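Long-range contacts in ankyrin-repeat protein B (PDB 5K34), which probably acts as an F-box effector that hijacks the host ubiquitin-proteasome system, the ankyrin domain likely serving as a protein-binding module: residues S81-L86 with G109-K114; K88-P93 with Q102-I107. All blocks are in the same frame, centred on the assembly; numbering follows the deposited sequence. Where two conformers were deposited one is given.

Interaction 1 of 2, residues S81-L86 with G109-K114; sequences SPISLL and GMQEEK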
loop_
_atom_site.group_PDB
_atom_site.type_symbol
_atom_site.label_atom_id
_atom_site.label_comp_id
_atom_site.label_asym_id
_atom_site.label_seq_id
_atom_site.Cartn_x
_atom_site.Cartn_y
_atom_site.Cartn_z
ATOM N N SER A 81 8.177 -2.973 5.172
ATOM C CA SER A 81 6.990 -3.747 4.779
ATOM C C SER A 81 5.748 -2.884 5.081
ATOM O O SER A 81 5.822 -1.895 5.802
ATOM C CB SER A 81 6.923 -5.057 5.567
ATOM O OG SER A 81 6.786 -4.735 6.940
ATOM N N PRO A 82 4.572 -3.311 4.585
ATOM C CA PRO A 82 3.365 -2.585 4.976
ATOM C C PRO A 82 3.217 -2.462 6.488
ATOM O O PRO A 82 2.964 -1.373 6.990
ATOM C CB PRO A 82 2.246 -3.433 4.308
ATOM C CG PRO A 82 2.912 -3.931 3.049
ATOM C CD PRO A 82 4.317 -4.273 3.474
ATOM N N ILE A 83 3.397 -3.576 7.202
ATOM C CA ILE A 83 3.295 -3.510 8.664
ATOM C C ILE A 83 4.366 -2.633 9.281
ATOM O O ILE A 83 4.061 -1.831 10.168
ATOM C CB ILE A 83 3.309 -4.919 9.305
ATOM C CG1 ILE A 83 1.986 -5.620 9.008
ATOM C CG2 ILE A 83 3.486 -4.803 10.828
ATOM C CD1 ILE A 83 2.090 -7.124 9.211
ATOM N N SER A 84 5.640 -2.811 8.883
ATOM C CA SER A 84 6.677 -2.040 9.574
ATOM C C SER A 84 6.575 -0.558 9.264
ATOM O O SER A 84 6.848 0.279 10.117
ATOM C CB SER A 84 8.079 -2.607 9.287
ATOM O OG SER A 84 8.550 -2.245 7.988
ATOM N N LEU A 85 6.121 -0.196 8.058
ATOM C CA LEU A 85 5.947 1.212 7.711
ATOM C C LEU A 85 4.809 1.821 8.542
ATOM O O LEU A 85 4.938 2.942 9.051
ATOM C CB LEU A 85 5.678 1.340 6.208
ATOM C CG LEU A 85 5.674 2.771 5.672
ATOM C CD1 LEU A 85 7.063 3.421 5.869
ATOM C CD2 LEU A 85 5.261 2.772 4.215
ATOM N N LEU A 86 3.711 1.086 8.688
ATOM C CA LEU A 86 2.604 1.520 9.574
ATOM C C LEU A 86 3.108 1.704 10.998
ATOM O O LEU A 86 2.759 2.683 11.664
ATOM C CB LEU A 86 1.449 0.523 9.505
ATOM C CG LEU A 86 0.599 0.606 8.238
ATOM C CD1 LEU A 86 -0.185 -0.707 8.097
ATOM C CD2 LEU A 86 -0.330 1.813 8.283
ATOM N N GLY A 109 -5.410 -5.668 11.477
ATOM C CA GLY A 109 -5.943 -6.489 10.444
ATOM C C GLY A 109 -4.850 -7.289 9.739
ATOM O O GLY A 109 -5.003 -8.498 9.495
ATOM N N MET A 110 -3.736 -6.657 9.402
ATOM C CA MET A 110 -2.678 -7.349 8.712
ATOM C C MET A 110 -2.026 -8.431 9.571
ATOM O O MET A 110 -1.730 -9.504 9.025
ATOM C CB MET A 110 -1.615 -6.369 8.251
ATOM C CG MET A 110 -2.125 -5.452 7.114
ATOM S SD MET A 110 -0.863 -4.256 6.618
ATOM C CE MET A 110 -1.805 -3.272 5.472
ATOM N N GLN A 111 -1.810 -8.177 10.856
ATOM C CA GLN A 111 -1.147 -9.170 11.696
ATOM C C GLN A 111 -2.078 -10.307 12.086
ATOM O O GLN A 111 -1.638 -11.446 12.267
ATOM C CB GLN A 111 -0.595 -8.514 12.939
ATOM C CG GLN A 111 0.563 -7.573 12.670
ATOM C CD GLN A 111 1.279 -7.179 13.937
ATOM O OE1 GLN A 111 0.653 -6.804 14.908
ATOM N NE2 GLN A 111 2.610 -7.294 13.946
ATOM N N GLU A 112 -3.360 -10.010 12.263
ATOM C CA GLU A 112 -4.276 -10.937 12.979
ATOM C C GLU A 112 -5.305 -11.604 12.113
ATOM O O GLU A 112 -5.797 -12.688 12.482
ATOM C CB GLU A 112 -4.923 -10.250 14.189
ATOM C CG GLU A 112 -3.851 -9.676 15.105
ATOM C CD GLU A 112 -4.353 -9.040 16.387
ATOM O OE1 GLU A 112 -5.399 -9.468 16.934
ATOM O OE2 GLU A 112 -3.631 -8.165 16.911
ATOM N N GLU A 113 -5.713 -11.014 10.990
ATOM C CA GLU A 113 -6.745 -11.637 10.132
ATOM C C GLU A 113 -6.287 -12.971 9.543
ATOM O O GLU A 113 -5.109 -13.274 9.349
ATOM C CB GLU A 113 -7.152 -10.693 8.996
ATOM C CG GLU A 113 -8.069 -9.585 9.492
ATOM C CD GLU A 113 -8.292 -8.474 8.451
ATOM O OE1 GLU A 113 -7.877 -8.558 7.270
ATOM O OE2 GLU A 113 -8.939 -7.476 8.890
ATOM N N LYS A 114 -7.327 -13.765 9.227
ATOM C CA LYS A 114 -7.168 -15.070 8.633
ATOM C C LYS A 114 -6.518 -14.971 7.238
ATOM O O LYS A 114 -6.814 -14.035 6.466
ATOM C CB LYS A 114 -8.587 -15.708 8.555
ATOM C CG LYS A 114 -8.699 -17.003 7.812
ATOM C CD LYS A 114 -10.156 -17.439 7.703
ATOM C CE LYS A 114 -10.177 -18.751 6.975
ATOM N NZ LYS A 114 -11.481 -19.451 6.984
#
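The flat amide of Q111 meets I83 through its nitrogen, NE2 lying 4.1 Å from I83 CG2, while the ring of P82 presents its CB corner to M110 SD at 4.0 Å. This is the start of one helix against the end of the next in the antiparallel helix pair that closes the ankyrin domain at its C-terminal side, and the contact is almost wholly apolar. M110 carries it. With CG set beside the backbone N (chi1 -69°) and the chain extended beyond, its thioether reaches across the neighbouring helix. I83 runs past it in the opposite direction, CG1 3.8 Å from M110 CB. Farther along, L86 crosses the methionine at about a right angle, bringing CD1 to 3.9 Å from M110 SD, with M110 CE only slightly farther away. At the exposed edge, Q111 lays the aliphatic part of its chain on I83, CG 3.8 Å from I83 CD1. W65 also touches M110, and just past the helix end E113 OE1 is hydrogen-bonded to W65 NE1 and OE2 makes a salt bridge with R66, tying this end to helix 58-67. A capping box starts the other helix: S84 N donates to S81 OG at 3.0 Å, and S81 N to S84 OG at 2.9 Å.

Interaction 2 of 2, residues K88-P93 with Q102-I107; sequences KQLANP and QIRALI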
loop_
_atom_site.group_PDB
_atom_site.type_symbol
_atom_site.label_atom_id
_atom_site.label_comp_id
_atom_site.label_asym_id
_atom_site.label_seq_id
_atom_site.Cartn_x
_atom_site.Cartn_y
_atom_site.Cartn_z
ATOM N N LYS A 88 6.120 2.387 11.984
ATOM C CA LYS A 88 6.899 3.630 12.051
ATOM C C LYS A 88 6.049 4.927 12.181
ATOM O O LYS A 88 6.341 5.866 12.928
ATOM C CB LYS A 88 7.803 3.746 10.846
ATOM C CG LYS A 88 9.026 2.858 10.894
ATOM C CD LYS A 88 10.003 3.159 9.752
ATOM C CE LYS A 88 10.456 4.607 9.813
ATOM N NZ LYS A 88 11.814 4.736 9.178
ATOM N N GLN A 89 4.943 4.951 11.418
ATOM C CA GLN A 89 3.983 6.031 11.467
ATOM C C GLN A 89 3.350 6.111 12.869
ATOM O O GLN A 89 3.227 7.199 13.427
ATOM C CB GLN A 89 2.883 5.838 10.411
ATOM C CG GLN A 89 3.386 6.018 8.989
ATOM C CD GLN A 89 2.228 6.006 7.999
ATOM O OE1 GLN A 89 1.182 5.392 8.252
ATOM N NE2 GLN A 89 2.412 6.663 6.870
ATOM N N LEU A 90 2.955 4.973 13.402
ATOM C CA LEU A 90 2.307 4.936 14.722
ATOM C C LEU A 90 3.238 5.476 15.790
ATOM O O LEU A 90 2.739 6.117 16.743
ATOM C CB LEU A 90 1.934 3.508 15.059
ATOM C CG LEU A 90 1.066 3.283 16.301
ATOM C CD1 LEU A 90 -0.298 3.953 16.139
ATOM C CD2 LEU A 90 0.896 1.781 16.549
ATOM N N ALA A 91 4.546 5.276 15.653
ATOM C CA ALA A 91 5.512 5.776 16.653
ATOM C C ALA A 91 5.907 7.199 16.386
ATOM O O ALA A 91 6.623 7.791 17.239
ATOM C CB ALA A 91 6.729 4.873 16.632
ATOM N N ASN A 92 5.532 7.794 15.265
ATOM C CA ASN A 92 5.959 9.135 14.873
ATOM C C ASN A 92 5.039 10.182 15.532
ATOM O O ASN A 92 3.837 10.226 15.348
ATOM C CB ASN A 92 5.877 9.242 13.344
ATOM C CG ASN A 92 6.351 10.589 12.800
ATOM O OD1 ASN A 92 6.278 11.613 13.439
ATOM N ND2 ASN A 92 6.761 10.578 11.516
ATOM N N PRO A 93 5.638 11.119 16.327
ATOM C CA PRO A 93 4.792 12.139 17.048
ATOM C C PRO A 93 4.032 13.131 16.192
ATOM O O PRO A 93 3.125 13.822 16.687
ATOM C CB PRO A 93 5.787 12.889 17.930
ATOM C CG PRO A 93 7.136 12.346 17.633
ATOM C CD PRO A 93 7.082 11.285 16.551
ATOM N N GLN A 102 -6.524 4.767 12.699
ATOM C CA GLN A 102 -6.562 4.065 11.380
ATOM C C GLN A 102 -5.336 3.179 11.149
ATOM O O GLN A 102 -5.440 2.044 10.606
ATOM C CB GLN A 102 -6.711 5.009 10.219
ATOM C CG GLN A 102 -6.777 4.205 8.937
ATOM C CD GLN A 102 -7.898 3.150 8.917
ATOM O OE1 GLN A 102 -7.694 1.858 8.927
ATOM N NE2 GLN A 102 -9.099 3.695 8.844
ATOM N N ILE A 103 -4.174 3.677 11.613
ATOM C CA ILE A 103 -2.937 2.931 11.481
ATOM C C ILE A 103 -3.002 1.662 12.327
ATOM O O ILE A 103 -2.691 0.554 11.845
ATOM C CB ILE A 103 -1.744 3.828 11.894
ATOM C CG1 ILE A 103 -1.524 4.902 10.863
ATOM C CG2 ILE A 103 -0.489 2.986 12.085
ATOM C CD1 ILE A 103 -0.701 6.103 11.395
ATOM N N ARG A 104 -3.443 1.816 13.560
ATOM C CA ARG A 104 -3.565 0.701 14.439
ATOM C C ARG A 104 -4.512 -0.369 13.903
ATOM O O ARG A 104 -4.251 -1.585 13.991
ATOM C CB ARG A 104 -4.015 1.218 15.818
ATOM C CG ARG A 104 -2.902 1.657 16.750
ATOM C CD ARG A 104 -3.324 1.891 18.244
ATOM N NE ARG A 104 -2.172 2.398 19.045
ATOM C CZ ARG A 104 -1.883 3.680 19.304
ATOM N NH1 ARG A 104 -2.675 4.650 18.880
ATOM N NH2 ARG A 104 -0.793 3.998 20.020
ATOM N N ALA A 105 -5.640 0.063 13.351
ATOM C CA ALA A 105 -6.618 -0.876 12.792
ATOM C C ALA A 105 -6.022 -1.649 11.597
ATOM O O ALA A 105 -6.290 -2.859 11.461
ATOM C CB ALA A 105 -7.869 -0.125 12.378
ATOM N N LEU A 106 -5.240 -0.974 10.761
ATOM C CA LEU A 106 -4.590 -1.653 9.629
ATOM C C LEU A 106 -3.506 -2.629 10.126
ATOM O O LEU A 106 -3.452 -3.750 9.582
ATOM C CB LEU A 106 -3.999 -0.629 8.655
ATOM C CG LEU A 106 -4.956 0.033 7.718
ATOM C CD1 LEU A 106 -4.427 1.323 7.141
ATOM C CD2 LEU A 106 -5.333 -0.920 6.573
ATOM N N ILE A 107 -2.711 -2.247 11.098
ATOM C CA ILE A 107 -1.731 -3.177 11.666
ATOM C C ILE A 107 -2.414 -4.410 12.196
ATOM O O ILE A 107 -2.011 -5.543 11.928
ATOM C CB ILE A 107 -0.879 -2.521 12.761
ATOM C CG1 ILE A 107 -0.005 -1.403 12.166
ATOM C CG2 ILE A 107 -0.022 -3.574 13.466
ATOM C CD1 ILE A 107 0.568 -0.477 13.198
#
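From CB to its two methyls, L90 is the side chain with the widest contact at this level between helices 82-91 and 97-112, near the turn of this antiparallel helix hairpin at the C-terminal end of the ankyrin domain. L90 CB rests on I103 CG2 at 3.9 Å. Beyond it the chain leaves with CG opposite the backbone N (chi1 -171°), which sends the fork between I107 and R104. L90 CD1 reaches R104 CG at 3.5 Å and also sits over the centre of one guanidinium face, 3.5 Å above its plane. L90 CD2 also touches R104 CG and meets I107 CD1 at 4.1 Å. R104 can serve this way because its chain is extended from CG to NE and crosses the leucine at about a right angle, so its aliphatic part and the flat charged head both lie against L90. On the more buried flank, Q89 crosses I103. Its amide is gripped from outside the pair: OE1 bonds to Y58 OH, and NE2 to the I53 carbonyl oxygen, which should hold the group's rotation. F95 of the connecting loop touches both Q89 and I103. The methyl I103 CD1 approaches Q89 CB and Q89 OE1 alike, each at 3.7 Å.

Interactions 1 and 2 join the same two helices, 82-91 and 97-112, at successive levels, and interaction 2 is nested inside the loop closed by interaction 1. Their centres are about 10 Å apart, and L86 bridges them, its side chain packing on L106 and I107 and L86 O lying 3.3 Å from I103 CG2. Interaction 1 is the more buried of the two; in interaction 2 the central L90 is itself partly exposed. Each has one exposed residue at the border: a glutamine in 109-114, an arginine in 102-107. The chemistry differs too. Interaction 1 relies on a buried, extended methionine among aliphatic groups, whereas interaction 2, nearer the helix turn, adds a guanidinium face and an amide anchored to the preceding helices.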